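PDB 7A9J: Cfl from Pectobacterium brasiliense, which probably activates carboxylic acids, coronafacic acid among them, as acyl adenylates using ATP and couples them to amines to form amides. Local coordinates for residues I115-S120 against G388-H393; D181-I186 against G198-Q203; A451-F456 against A469-Q474. The protein carries 1 engineered substitution. One frame throughout, in Å; residues are numbered along the deposited sequence.

Contact 1. Residues I115-S120 against G388-H393; sequences IQHSSS and GIWNGH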
ATOM      1  N   ILE A 115      11.553  17.584  -6.514  1.00 36.43           N
ATOM      2  CA  ILE A 115      11.494  18.928  -5.940  1.00 39.77           C
ATOM      3  C   ILE A 115      11.354  19.953  -7.045  1.00 38.81           C
ATOM      4  O   ILE A 115      10.540  20.886  -6.952  1.00 42.04           O
ATOM      5  CB  ILE A 115      12.740  19.200  -5.082  1.00 36.00           C
ATOM      6  CG1 ILE A 115      12.657  18.373  -3.793  1.00 37.91           C
ATOM      7  CG2 ILE A 115      12.869  20.705  -4.722  1.00 37.16           C
ATOM      8  CD1 ILE A 115      13.953  18.490  -2.972  1.00 38.57           C
ATOM      9  N   GLN A 116      12.120  19.770  -8.121  1.00 41.47           N
ATOM     10  CA  GLN A 116      12.096  20.699  -9.239  1.00 44.21           C
ATOM     11  C   GLN A 116      10.796  20.575 -10.020  1.00 47.42           C
ATOM     12  O   GLN A 116      10.131  21.579 -10.299  1.00 46.63           O
ATOM     13  CB  GLN A 116      13.293  20.432 -10.144  1.00 52.94           C
ATOM     14  CG  GLN A 116      14.608  20.742  -9.460  1.00 46.13           C
ATOM     15  CD  GLN A 116      15.760  20.673 -10.430  1.00 60.13           C
ATOM     16  OE1 GLN A 116      16.010  19.635 -11.053  1.00 57.96           O
ATOM     17  NE2 GLN A 116      16.458  21.782 -10.583  1.00 66.37           N
ATOM     18  N   HIS A 117      10.409  19.343 -10.365  1.00 39.80           N
ATOM     19  CA  HIS A 117       9.206  19.133 -11.166  1.00 44.58           C
ATOM     20  C   HIS A 117       7.967  19.664 -10.454  1.00 44.80           C
ATOM     21  O   HIS A 117       7.096  20.272 -11.089  1.00 41.24           O
ATOM     22  CB  HIS A 117       9.039  17.643 -11.485  1.00 39.22           C
ATOM     23  CG  HIS A 117       7.922  17.339 -12.448  1.00 41.67           C
ATOM     24  ND1 HIS A 117       6.631  17.095 -12.034  1.00 41.45           N
ATOM     25  CD2 HIS A 117       7.907  17.223 -13.797  1.00 50.67           C
ATOM     26  CE1 HIS A 117       5.870  16.823 -13.079  1.00 42.13           C
ATOM     27  NE2 HIS A 117       6.620  16.898 -14.165  1.00 47.44           N
ATOM     28  N   SER A 118       7.854  19.413  -9.145  1.00 40.25           N
ATOM     29  CA  SER A 118       6.711  19.867  -8.371  1.00 35.78           C
ATOM     30  C   SER A 118       6.687  21.386  -8.180  1.00 39.87           C
ATOM     31  O   SER A 118       5.679  21.905  -7.691  1.00 42.96           O
ATOM     32  CB  SER A 118       6.698  19.208  -6.976  1.00 39.00           C
ATOM     33  OG  SER A 118       7.759  19.699  -6.149  1.00 36.46           O
ATOM     34  N   SER A 119       7.758  22.104  -8.544  1.00 41.68           N
ATOM     35  CA  SER A 119       7.861  23.545  -8.293  1.00 48.21           C
ATOM     36  C   SER A 119       7.703  23.844  -6.805  1.00 50.27           C
ATOM     37  O   SER A 119       7.044  24.802  -6.404  1.00 47.53           O
ATOM     38  CB  SER A 119       6.841  24.339  -9.116  1.00 49.35           C
ATOM     39  OG  SER A 119       7.173  24.251 -10.482  1.00 73.27           O
ATOM     40  N   SER A 120       8.296  23.007  -5.971  1.00 44.31           N
ATOM     41  CA  SER A 120       8.243  23.277  -4.546  1.00 35.92           C
ATOM     42  C   SER A 120       9.014  24.538  -4.209  1.00 39.36           C
ATOM     43  O   SER A 120      10.078  24.811  -4.774  1.00 44.50           O
ATOM     44  CB  SER A 120       8.788  22.094  -3.745  1.00 38.75           C
ATOM     45  OG  SER A 120       7.908  20.973  -3.850  1.00 38.22           O
ATOM     46  N   GLY A 388      -6.246  15.767 -11.486  1.00 42.56           N
ATOM     47  CA  GLY A 388      -5.473  15.786 -12.708  1.00 42.89           C
ATOM     48  C   GLY A 388      -4.031  15.418 -12.412  1.00 44.04           C
ATOM     49  O   GLY A 388      -3.694  14.922 -11.343  1.00 40.10           O
ATOM     50  N   ILE A 389      -3.196  15.620 -13.414  1.00 43.89           N
ATOM     51  CA  ILE A 389      -1.793  15.266 -13.310  1.00 41.48           C
ATOM     52  C   ILE A 389      -0.977  16.523 -13.467  1.00 42.40           C
ATOM     53  O   ILE A 389      -1.145  17.275 -14.443  1.00 47.97           O
ATOM     54  CB  ILE A 389      -1.383  14.201 -14.354  1.00 48.59           C
ATOM     55  CG1 ILE A 389      -2.071  12.860 -14.039  1.00 48.08           C
ATOM     56  CG2 ILE A 389       0.137  14.113 -14.410  1.00 49.95           C
ATOM     57  CD1 ILE A 389      -1.820  11.778 -15.104  1.00 65.33           C
ATOM     58  N   TRP A 390      -0.095  16.757 -12.504  1.00 40.42           N
ATOM     59  CA  TRP A 390       0.796  17.881 -12.575  1.00 39.59           C
ATOM     60  C   TRP A 390       1.925  17.533 -13.535  1.00 47.15           C
ATOM     61  O   TRP A 390       2.619  16.536 -13.331  1.00 50.95           O
ATOM     62  CB  TRP A 390       1.348  18.185 -11.182  1.00 41.14           C
ATOM     63  CG  TRP A 390       2.324  19.209 -11.250  1.00 44.82           C
ATOM     64  CD1 TRP A 390       3.664  19.075 -11.050  1.00 46.11           C
ATOM     65  CD2 TRP A 390       2.100  20.580 -11.578  1.00 56.90           C
ATOM     66  NE1 TRP A 390       4.283  20.268 -11.210  1.00 43.03           N
ATOM     67  CE2 TRP A 390       3.352  21.219 -11.543  1.00 59.20           C
ATOM     68  CE3 TRP A 390       0.960  21.331 -11.903  1.00 62.34           C
ATOM     69  CZ2 TRP A 390       3.502  22.581 -11.804  1.00 61.87           C
ATOM     70  CZ3 TRP A 390       1.110  22.685 -12.169  1.00 62.13           C
ATOM     71  CH2 TRP A 390       2.374  23.296 -12.124  1.00 66.60           C
ATOM     72  N   ASN A 391       2.132  18.354 -14.550  1.00 50.53           N
ATOM     73  CA  ASN A 391       3.072  17.984 -15.603  1.00 58.42           C
ATOM     74  C   ASN A 391       4.343  18.790 -15.522  1.00 57.00           C
ATOM     75  O   ASN A 391       5.136  18.789 -16.467  1.00 57.86           O
ATOM     76  CB  ASN A 391       2.412  18.112 -16.982  1.00 62.45           C
ATOM     77  CG  ASN A 391       1.986  19.540 -17.330  1.00 67.92           C
ATOM     78  OD1 ASN A 391       2.533  20.533 -16.835  1.00 64.30           O
ATOM     79  ND2 ASN A 391       0.997  19.637 -18.214  1.00 77.78           N
ATOM     80  N   GLY A 392       4.562  19.464 -14.396  1.00 54.95           N
ATOM     81  CA  GLY A 392       5.631  20.401 -14.238  1.00 56.49           C
ATOM     82  C   GLY A 392       5.208  21.839 -14.425  1.00 66.84           C
ATOM     83  O   GLY A 392       5.757  22.728 -13.758  1.00 65.10           O
ATOM     84  N   HIS A 393       4.239  22.091 -15.304  1.00 74.68           N
ATOM     85  CA  HIS A 393       3.812  23.453 -15.611  1.00 80.70           C
ATOM     86  C   HIS A 393       2.337  23.694 -15.349  1.00 80.23           C
ATOM     87  O   HIS A 393       1.983  24.766 -14.847  1.00 86.47           O
ATOM     88  CB  HIS A 393       4.122  23.791 -17.072  1.00 85.90           C
ATOM     89  CG  HIS A 393       5.394  23.185 -17.567  1.00 93.44           C
ATOM     90  ND1 HIS A 393       5.476  21.877 -17.996  1.00 95.04           N
ATOM     91  CD2 HIS A 393       6.641  23.701 -17.689  1.00104.28           C
ATOM     92  CE1 HIS A 393       6.717  21.615 -18.368  1.00109.56           C
ATOM     93  NE2 HIS A 393       7.444  22.705 -18.193  1.00115.51           N
TER
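A Schellman motif at the C-terminal end of helix 108-117 meets an Asx turn here, with His117 and Ser119 set against Trp390 and Gly392. The helix is closed by Ser120 N to Ile115 O at 3.2 Å and Ser119 N to Gln116 O at 3.0 Å. With the chain turned away at Ser119, the carbonyl of His117 is used by the other segment. Trp390 NE1 donates to His117 O over 2.8 Å, nearly straight at 164°. The oxygen lies in the indole plane, although the donor is tilted out of the carbonyl plane. Gly392 CA adds a CA-H...O contact to the same His117 O, 3.5 Å away.

The imidazole of His117 has CG anti to the backbone N (chi1 -173°), which carries the ring alongside the turn. Gly392 CA sits over one face, 3.8 Å from the ring centroid, a CH-pi contact from a residue whose positive-phi backbone suits glycine. At the ring edge, in plane, Trp390 O approaches His117 CE1 to 3.3 Å. The imidazole and indole planes are turned 82° from each other, and the two side chains pass each other pointing opposite ways. The ring has a polar partner too: His117 ND1 is hydrogen-bonded to Tyr188 OH. Asn391 OD1 shapes the turn by accepting from His393 N at 2.8 Å, and from Asp394 N as well.

Arg74, on strand 74-78, reaches both sides of the contact, bonding Ser118 O through NH1 and making a cation-pi contact with Trp390. Helix 108-117, which leads into strand 122-125 of the five-stranded parallel sheet, is thereby joined to the antiparallel sheet in which strand 388-390 runs between strands 198-202 and 395-397.

Contact 2. Residues D181-I186 against G198-Q203; sequences DEIASI and GIVYSQ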
ATOM      1  N   ASP A 181     -12.383  22.641  -3.020  1.00 35.92           N
ATOM      2  CA  ASP A 181     -11.852  22.432  -4.366  1.00 36.75           C
ATOM      3  C   ASP A 181     -10.363  22.779  -4.502  1.00 37.45           C
ATOM      4  O   ASP A 181      -9.766  22.506  -5.564  1.00 36.43           O
ATOM      5  CB  ASP A 181     -12.685  23.244  -5.377  1.00 32.27           C
ATOM      6  CG  ASP A 181     -12.756  24.710  -5.026  1.00 42.89           C
ATOM      7  OD1 ASP A 181     -12.432  25.526  -5.894  1.00 37.38           O
ATOM      8  OD2 ASP A 181     -13.148  25.046  -3.886  1.00 39.86           O
ATOM      9  N   GLU A 182      -9.738  23.384  -3.494  1.00 36.78           N
ATOM     10  CA  GLU A 182      -8.336  23.773  -3.642  1.00 34.91           C
ATOM     11  C   GLU A 182      -7.394  22.585  -3.575  1.00 29.96           C
ATOM     12  O   GLU A 182      -7.684  21.553  -2.950  1.00 30.26           O
ATOM     13  CB  GLU A 182      -7.952  24.813  -2.573  1.00 32.83           C
ATOM     14  CG  GLU A 182      -8.694  26.073  -2.833  1.00 32.42           C
ATOM     15  CD  GLU A 182      -8.516  27.115  -1.718  1.00 42.52           C
ATOM     16  OE1 GLU A 182      -8.535  26.724  -0.520  1.00 43.73           O
ATOM     17  OE2 GLU A 182      -8.353  28.290  -2.065  1.00 47.32           O
ATOM     18  N   ILE A 183      -6.214  22.745  -4.201  1.00 31.63           N
ATOM     19  CA  ILE A 183      -5.218  21.679  -4.152  1.00 34.24           C
ATOM     20  C   ILE A 183      -4.751  21.464  -2.737  1.00 37.21           C
ATOM     21  O   ILE A 183      -4.490  22.415  -1.982  1.00 37.16           O
ATOM     22  CB  ILE A 183      -4.004  21.977  -5.044  1.00 37.60           C
ATOM     23  CG1 ILE A 183      -4.451  22.193  -6.458  1.00 39.38           C
ATOM     24  CG2 ILE A 183      -2.961  20.821  -4.937  1.00 34.49           C
ATOM     25  CD1 ILE A 183      -3.427  22.888  -7.307  1.00 44.35           C
ATOM     26  N   ALA A 184      -4.666  20.199  -2.361  1.00 34.15           N
ATOM     27  CA  ALA A 184      -4.109  19.793  -1.083  1.00 33.76           C
ATOM     28  C   ALA A 184      -2.745  19.141  -1.174  1.00 32.11           C
ATOM     29  O   ALA A 184      -1.905  19.381  -0.303  1.00 34.77           O
ATOM     30  CB  ALA A 184      -5.067  18.843  -0.381  1.00 35.11           C
ATOM     31  N   SER A 185      -2.506  18.282  -2.182  1.00 29.93           N
ATOM     32  CA  SER A 185      -1.258  17.535  -2.205  1.00 32.91           C
ATOM     33  C   SER A 185      -1.005  17.021  -3.623  1.00 31.95           C
ATOM     34  O   SER A 185      -1.874  17.079  -4.506  1.00 30.48           O
ATOM     35  CB  SER A 185      -1.309  16.364  -1.217  1.00 32.23           C
ATOM     36  OG  SER A 185      -2.225  15.423  -1.726  1.00 35.04           O
ATOM     37  N   ILE A 186       0.243  16.640  -3.865  1.00 29.61           N
ATOM     38  CA  ILE A 186       0.628  16.023  -5.131  1.00 31.60           C
ATOM     39  C   ILE A 186       1.340  14.745  -4.771  1.00 35.22           C
ATOM     40  O   ILE A 186       2.360  14.789  -4.080  1.00 29.54           O
ATOM     41  CB  ILE A 186       1.550  16.923  -5.975  1.00 31.10           C
ATOM     42  CG1 ILE A 186       0.865  18.217  -6.351  1.00 32.66           C
ATOM     43  CG2 ILE A 186       1.888  16.152  -7.304  1.00 32.90           C
ATOM     44  CD1 ILE A 186       1.828  19.273  -6.979  1.00 39.27           C
ATOM     45  N   GLY A 198       2.600  13.338 -11.307  1.00 34.37           N
ATOM     46  CA  GLY A 198       2.169  13.943 -10.068  1.00 37.13           C
ATOM     47  C   GLY A 198       0.659  13.950  -9.990  1.00 36.42           C
ATOM     48  O   GLY A 198       0.023  14.763 -10.640  1.00 38.33           O
ATOM     49  N   ILE A 199       0.085  13.062  -9.189  1.00 33.62           N
ATOM     50  CA  ILE A 199      -1.367  12.968  -9.089  1.00 36.87           C
ATOM     51  C   ILE A 199      -1.833  14.021  -8.097  1.00 31.93           C
ATOM     52  O   ILE A 199      -1.376  14.070  -6.957  1.00 31.01           O
ATOM     53  CB  ILE A 199      -1.809  11.571  -8.642  1.00 33.07           C
ATOM     54  CG1 ILE A 199      -1.234  10.504  -9.593  1.00 34.27           C
ATOM     55  CG2 ILE A 199      -3.313  11.508  -8.550  1.00 37.37           C
ATOM     56  CD1 ILE A 199      -1.625  10.713 -11.037  1.00 41.59           C
ATOM     57  N   VAL A 200      -2.727  14.885  -8.544  1.00 32.47           N
ATOM     58  CA  VAL A 200      -3.116  16.051  -7.761  1.00 33.08           C
ATOM     59  C   VAL A 200      -4.403  15.719  -7.031  1.00 31.24           C
ATOM     60  O   VAL A 200      -5.402  15.359  -7.657  1.00 33.96           O
ATOM     61  CB  VAL A 200      -3.283  17.289  -8.653  1.00 32.35           C
ATOM     62  CG1 VAL A 200      -3.682  18.515  -7.783  1.00 36.82           C
ATOM     63  CG2 VAL A 200      -1.953  17.543  -9.386  1.00 33.08           C
ATOM     64  N   TYR A 201      -4.371  15.884  -5.721  1.00 32.66           N
ATOM     65  CA  TYR A 201      -5.529  15.752  -4.824  1.00 28.79           C
ATOM     66  C   TYR A 201      -5.982  17.134  -4.392  1.00 29.05           C
ATOM     67  O   TYR A 201      -5.144  17.950  -3.987  1.00 32.80           O
ATOM     68  CB  TYR A 201      -5.148  15.038  -3.547  1.00 29.78           C
ATOM     69  CG  TYR A 201      -5.047  13.541  -3.666  1.00 29.83           C
ATOM     70  CD1 TYR A 201      -4.271  12.945  -4.645  1.00 34.16           C
ATOM     71  CD2 TYR A 201      -5.660  12.743  -2.703  1.00 31.83           C
ATOM     72  CE1 TYR A 201      -4.185  11.565  -4.742  1.00 36.07           C
ATOM     73  CE2 TYR A 201      -5.546  11.354  -2.751  1.00 31.95           C
ATOM     74  CZ  TYR A 201      -4.780  10.781  -3.742  1.00 31.09           C
ATOM     75  OH  TYR A 201      -4.626   9.394  -3.807  1.00 34.55           O
ATOM     76  N   SER A 202      -7.294  17.388  -4.456  1.00 29.72           N
ATOM     77  CA  SER A 202      -7.848  18.528  -3.736  1.00 30.96           C
ATOM     78  C   SER A 202      -8.138  18.156  -2.282  1.00 28.96           C
ATOM     79  O   SER A 202      -7.984  17.001  -1.859  1.00 28.94           O
ATOM     80  CB  SER A 202      -9.121  19.025  -4.420  1.00 35.41           C
ATOM     81  OG  SER A 202     -10.130  18.037  -4.263  1.00 32.73           O
ATOM     82  N   GLN A 203      -8.471  19.196  -1.491  1.00 31.36           N
ATOM     83  CA  GLN A 203      -9.029  18.954  -0.166  1.00 31.95           C
ATOM     84  C   GLN A 203     -10.164  17.933  -0.231  1.00 29.21           C
ATOM     85  O   GLN A 203     -10.225  17.010   0.601  1.00 31.02           O
ATOM     86  CB  GLN A 203      -9.476  20.281   0.468  1.00 30.72           C
ATOM     87  CG  GLN A 203      -8.303  21.248   0.726  1.00 33.56           C
ATOM     88  CD  GLN A 203      -7.617  21.001   2.078  1.00 37.73           C
ATOM     89  OE1 GLN A 203      -8.073  20.192   2.873  1.00 38.06           O
ATOM     90  NE2 GLN A 203      -6.530  21.755   2.351  1.00 35.71           N
TER
HETATM   91  O   HOH W   1      -4.691  22.715   0.765  1.00 42.54           O
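Strands 183-186 and 198-202 run antiparallel at 150°, and their register slips by one residue where Ala184 and Ser185 both face Tyr201. Tyr201 O accepts from two donors, Ala184 N at 2.8 Å and Ser185 N at 3.2 Å, while Tyr201 N returns a bond to Ser185 O at 3.0 Å. Past the bulge, Gln203 N donates to Glu182 O at 2.9 Å.

Val200 bridges two isoleucines with its two methyls. CG1, anti to the backbone N (chi1 -179°), meets Ile183 CG2 at 3.7 Å, and CG2 lies beside Ile186 CG1. Ile186 CG2 packs on Gly198 CA at 3.5 Å. Around Tyr201, Ser185 OG rests 3.5 Å from Tyr201 CB and is buried with no polar partner, whereas the phenol hydroxyl is hydrogen-bonded to Gly340 O. A water donates to Ile183 O and accepts from Gln203 NE2.

Ser202 is the N-cap of helix 203-214. This is a beta hairpin with a classic bulge; its connection, not modelled over 190-195, carries by sequence the Ser/Thr/Gly-rich phosphate-binding motif (P-loop) of AMP-binding enzymes, which probably holds the ATP phosphates.

Contact 3. Residues A451-F456 against A469-Q474; sequences AASVVF and ALIQPQ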
ATOM      1  N   ALA A 451       3.810 -27.699  -1.897  1.00 68.84           N
ATOM      2  CA  ALA A 451       4.115 -26.517  -1.099  1.00 72.78           C
ATOM      3  C   ALA A 451       3.825 -25.235  -1.865  1.00 68.29           C
ATOM      4  O   ALA A 451       3.343 -24.257  -1.292  1.00 65.74           O
ATOM      5  CB  ALA A 451       5.581 -26.539  -0.671  1.00 69.62           C
ATOM      6  N   ALA A 452       4.150 -25.207  -3.149  1.00 58.43           N
ATOM      7  CA  ALA A 452       4.012 -23.990  -3.921  1.00 55.89           C
ATOM      8  C   ALA A 452       3.968 -24.395  -5.379  1.00 60.18           C
ATOM      9  O   ALA A 452       4.327 -25.518  -5.745  1.00 50.68           O
ATOM     10  CB  ALA A 452       5.157 -23.010  -3.669  1.00 53.00           C
ATOM     11  N   SER A 453       3.517 -23.469  -6.203  1.00 48.90           N
ATOM     12  CA  SER A 453       3.349 -23.790  -7.606  1.00 46.73           C
ATOM     13  C   SER A 453       3.256 -22.490  -8.380  1.00 47.22           C
ATOM     14  O   SER A 453       2.762 -21.487  -7.859  1.00 45.98           O
ATOM     15  CB  SER A 453       2.095 -24.646  -7.817  1.00 46.15           C
ATOM     16  OG  SER A 453       1.843 -24.750  -9.202  1.00 64.19           O
ATOM     17  N   VAL A 454       3.757 -22.499  -9.613  1.00 43.04           N
ATOM     18  CA  VAL A 454       3.564 -21.396 -10.546  1.00 36.14           C
ATOM     19  C   VAL A 454       3.169 -22.018 -11.891  1.00 41.06           C
ATOM     20  O   VAL A 454       3.811 -22.980 -12.342  1.00 38.47           O
ATOM     21  CB  VAL A 454       4.834 -20.538 -10.720  1.00 34.95           C
ATOM     22  CG1 VAL A 454       4.604 -19.459 -11.758  1.00 39.13           C
ATOM     23  CG2 VAL A 454       5.246 -19.854  -9.403  1.00 44.16           C
ATOM     24  N   VAL A 455       2.114 -21.479 -12.525  1.00 33.70           N
ATOM     25  CA  VAL A 455       1.606 -22.001 -13.803  1.00 32.28           C
ATOM     26  C   VAL A 455       1.834 -20.952 -14.887  1.00 34.76           C
ATOM     27  O   VAL A 455       1.625 -19.761 -14.658  1.00 33.51           O
ATOM     28  CB  VAL A 455       0.115 -22.391 -13.691  1.00 35.48           C
ATOM     29  CG1 VAL A 455      -0.498 -22.733 -15.070  1.00 36.08           C
ATOM     30  CG2 VAL A 455      -0.073 -23.546 -12.727  1.00 35.86           C
ATOM     31  N   PHE A 456       2.300 -21.384 -16.067  1.00 31.33           N
ATOM     32  CA  PHE A 456       2.543 -20.466 -17.170  1.00 28.41           C
ATOM     33  C   PHE A 456       2.410 -21.262 -18.468  1.00 30.97           C
ATOM     34  O   PHE A 456       2.197 -22.475 -18.456  1.00 34.97           O
ATOM     35  CB  PHE A 456       3.940 -19.837 -17.128  1.00 30.40           C
ATOM     36  CG  PHE A 456       5.094 -20.860 -17.059  1.00 32.50           C
ATOM     37  CD1 PHE A 456       5.535 -21.337 -15.836  1.00 37.18           C
ATOM     38  CD2 PHE A 456       5.764 -21.315 -18.237  1.00 30.80           C
ATOM     39  CE1 PHE A 456       6.564 -22.252 -15.746  1.00 38.67           C
ATOM     40  CE2 PHE A 456       6.855 -22.232 -18.138  1.00 36.18           C
ATOM     41  CZ  PHE A 456       7.237 -22.700 -16.910  1.00 39.06           C
ATOM     42  N   ALA A 469       3.198 -26.515 -15.383  1.00 35.68           N
ATOM     43  CA  ALA A 469       3.091 -26.232 -13.948  1.00 39.98           C
ATOM     44  C   ALA A 469       4.441 -26.463 -13.292  1.00 40.55           C
ATOM     45  O   ALA A 469       4.986 -27.576 -13.353  1.00 42.27           O
ATOM     46  CB  ALA A 469       2.031 -27.123 -13.285  1.00 41.66           C
ATOM     47  N   LEU A 470       4.968 -25.431 -12.651  1.00 39.45           N
ATOM     48  CA  LEU A 470       6.087 -25.605 -11.740  1.00 42.94           C
ATOM     49  C   LEU A 470       5.547 -26.012 -10.376  1.00 49.16           C
ATOM     50  O   LEU A 470       4.702 -25.316  -9.807  1.00 48.96           O
ATOM     51  CB  LEU A 470       6.888 -24.304 -11.696  1.00 48.71           C
ATOM     52  CG  LEU A 470       8.348 -24.208 -11.275  1.00 55.30           C
ATOM     53  CD1 LEU A 470       9.136 -25.323 -11.921  1.00 58.18           C
ATOM     54  CD2 LEU A 470       8.871 -22.849 -11.761  1.00 45.41           C
ATOM     55  N   ILE A 471       5.997 -27.155  -9.866  1.00 49.21           N
ATOM     56  CA  ILE A 471       5.463 -27.757  -8.640  1.00 55.60           C
ATOM     57  C   ILE A 471       6.584 -27.835  -7.611  1.00 63.96           C
ATOM     58  O   ILE A 471       7.612 -28.479  -7.860  1.00 54.10           O
ATOM     59  CB  ILE A 471       4.908 -29.170  -8.890  1.00 54.06           C
ATOM     60  CG1 ILE A 471       3.824 -29.173  -9.969  1.00 58.35           C
ATOM     61  CG2 ILE A 471       4.409 -29.797  -7.569  1.00 63.43           C
ATOM     62  CD1 ILE A 471       2.558 -28.503  -9.556  1.00 46.38           C
ATOM     63  N   GLN A 472       6.366 -27.243  -6.436  1.00 56.13           N
ATOM     64  CA  GLN A 472       7.336 -27.347  -5.346  1.00 61.20           C
ATOM     65  C   GLN A 472       6.787 -28.287  -4.292  1.00 66.43           C
ATOM     66  O   GLN A 472       5.830 -27.923  -3.589  1.00 64.32           O
ATOM     67  CB  GLN A 472       7.646 -25.980  -4.735  1.00 55.56           C
ATOM     68  CG  GLN A 472       8.550 -26.034  -3.503  1.00 69.51           C
ATOM     69  CD  GLN A 472       8.849 -24.648  -2.955  1.00 66.32           C
ATOM     70  OE1 GLN A 472       9.299 -23.750  -3.685  1.00 70.88           O
ATOM     71  NE2 GLN A 472       8.590 -24.462  -1.667  1.00 78.86           N
ATOM     72  N   PRO A 473       7.330 -29.501  -4.166  1.00 67.80           N
ATOM     73  CA  PRO A 473       6.782 -30.461  -3.204  1.00 60.57           C
ATOM     74  C   PRO A 473       6.922 -29.971  -1.773  1.00 77.18           C
ATOM     75  O   PRO A 473       7.892 -29.298  -1.407  1.00 72.79           O
ATOM     76  CB  PRO A 473       7.615 -31.725  -3.454  1.00 74.07           C
ATOM     77  CG  PRO A 473       8.068 -31.579  -4.873  1.00 65.38           C
ATOM     78  CD  PRO A 473       8.361 -30.116  -5.017  1.00 72.87           C
ATOM     79  N   GLN A 474       5.915 -30.312  -0.971  1.00 80.96           N
ATOM     80  CA  GLN A 474       5.822 -29.939   0.433  1.00 90.20           C
ATOM     81  C   GLN A 474       6.783 -30.774   1.268  1.00 94.05           C
ATOM     82  O   GLN A 474       7.379 -31.753   0.796  1.00 99.38           O
ATOM     83  CB  GLN A 474       4.380 -30.120   0.936  1.00 87.99           C
ATOM     84  CG  GLN A 474       4.007 -29.442   2.273  1.00 94.46           C
ATOM     85  CD  GLN A 474       4.398 -27.970   2.348  1.00 97.58           C
ATOM     86  OE1 GLN A 474       5.582 -27.636   2.474  1.00 92.45           O
ATOM     87  NE2 GLN A 474       3.403 -27.083   2.280  1.00 84.21           N
TER
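Val454 and Leu470 form the tight centre of this antiparallel pairing, a hydrogen-bonded pair in which Leu470 N gives to Val454 O at 2.7 Å and Val454 N gives to Leu470 O at 3.0 Å. Leu470 O has a second donor, Ser453 OG, also at 3.0 Å. That hydroxyl stands anti to its own backbone N (chi1 170°), which swings it across to the neighbouring strand, and it is tilted out of the carbonyl plane. One oxygen is thus gripped by a main-chain and a side-chain donor. On the same face as Ser453, Val455 CG2 touches Ala469 CB at 4.2 Å, and helix 437-445 covers this side through Ile440 and Leu444. On the other face, Val454 and Leu470 are buried, the former against Leu520 and the latter against Ile502.

Toward Ala451 the contact becomes more exposed, and looser only in the disordered Gln474. Ala451 N and Ala452 N both reach Gln472 O, at 2.6 Å and 3.2 Å; the first comes nearly head-on to the carbonyl but has a bent N-H angle of 140°, the second lies on a lone pair. The extended Gln472 side chain runs past Ala452, its CD 4.1 Å from Ala452 CB, and its OE1 accepts from Ile507 N. Beyond it, Gln474 bends at chi2 to lay its amide against Ala451, with CD 3.5 Å from Ala451 CB, but its position is less certain.

Two residues facing one make a classic beta bulge, here near the open end of the hairpin 450-460/464-473, part of the mixed sheet in the C-terminal domain of this AMP-binding enzyme.

Contacts 1 and 2 are neighbours, their centres 12 Å apart, and they share one antiparallel sheet: strand 388-390 lies next to strand 198-202, with probable hydrogen bonds from Trp390 N to Gly198 O (2.7 Å) and from Val200 N to Gly388 O (3.0 Å). Along the chain, contact 2 is nested in the loop that contact 1 closes. Contact 2 reaches the ligand pocket, the Tyr201 side chain coming about 4 Å from the bound indene carboxylic acid, and Ile199 packing on Thr337 of that pocket. Contact 3 stands apart in the C-terminal domain, its centre about 45 Å from each of the others, on the opposite side of the chain's centre.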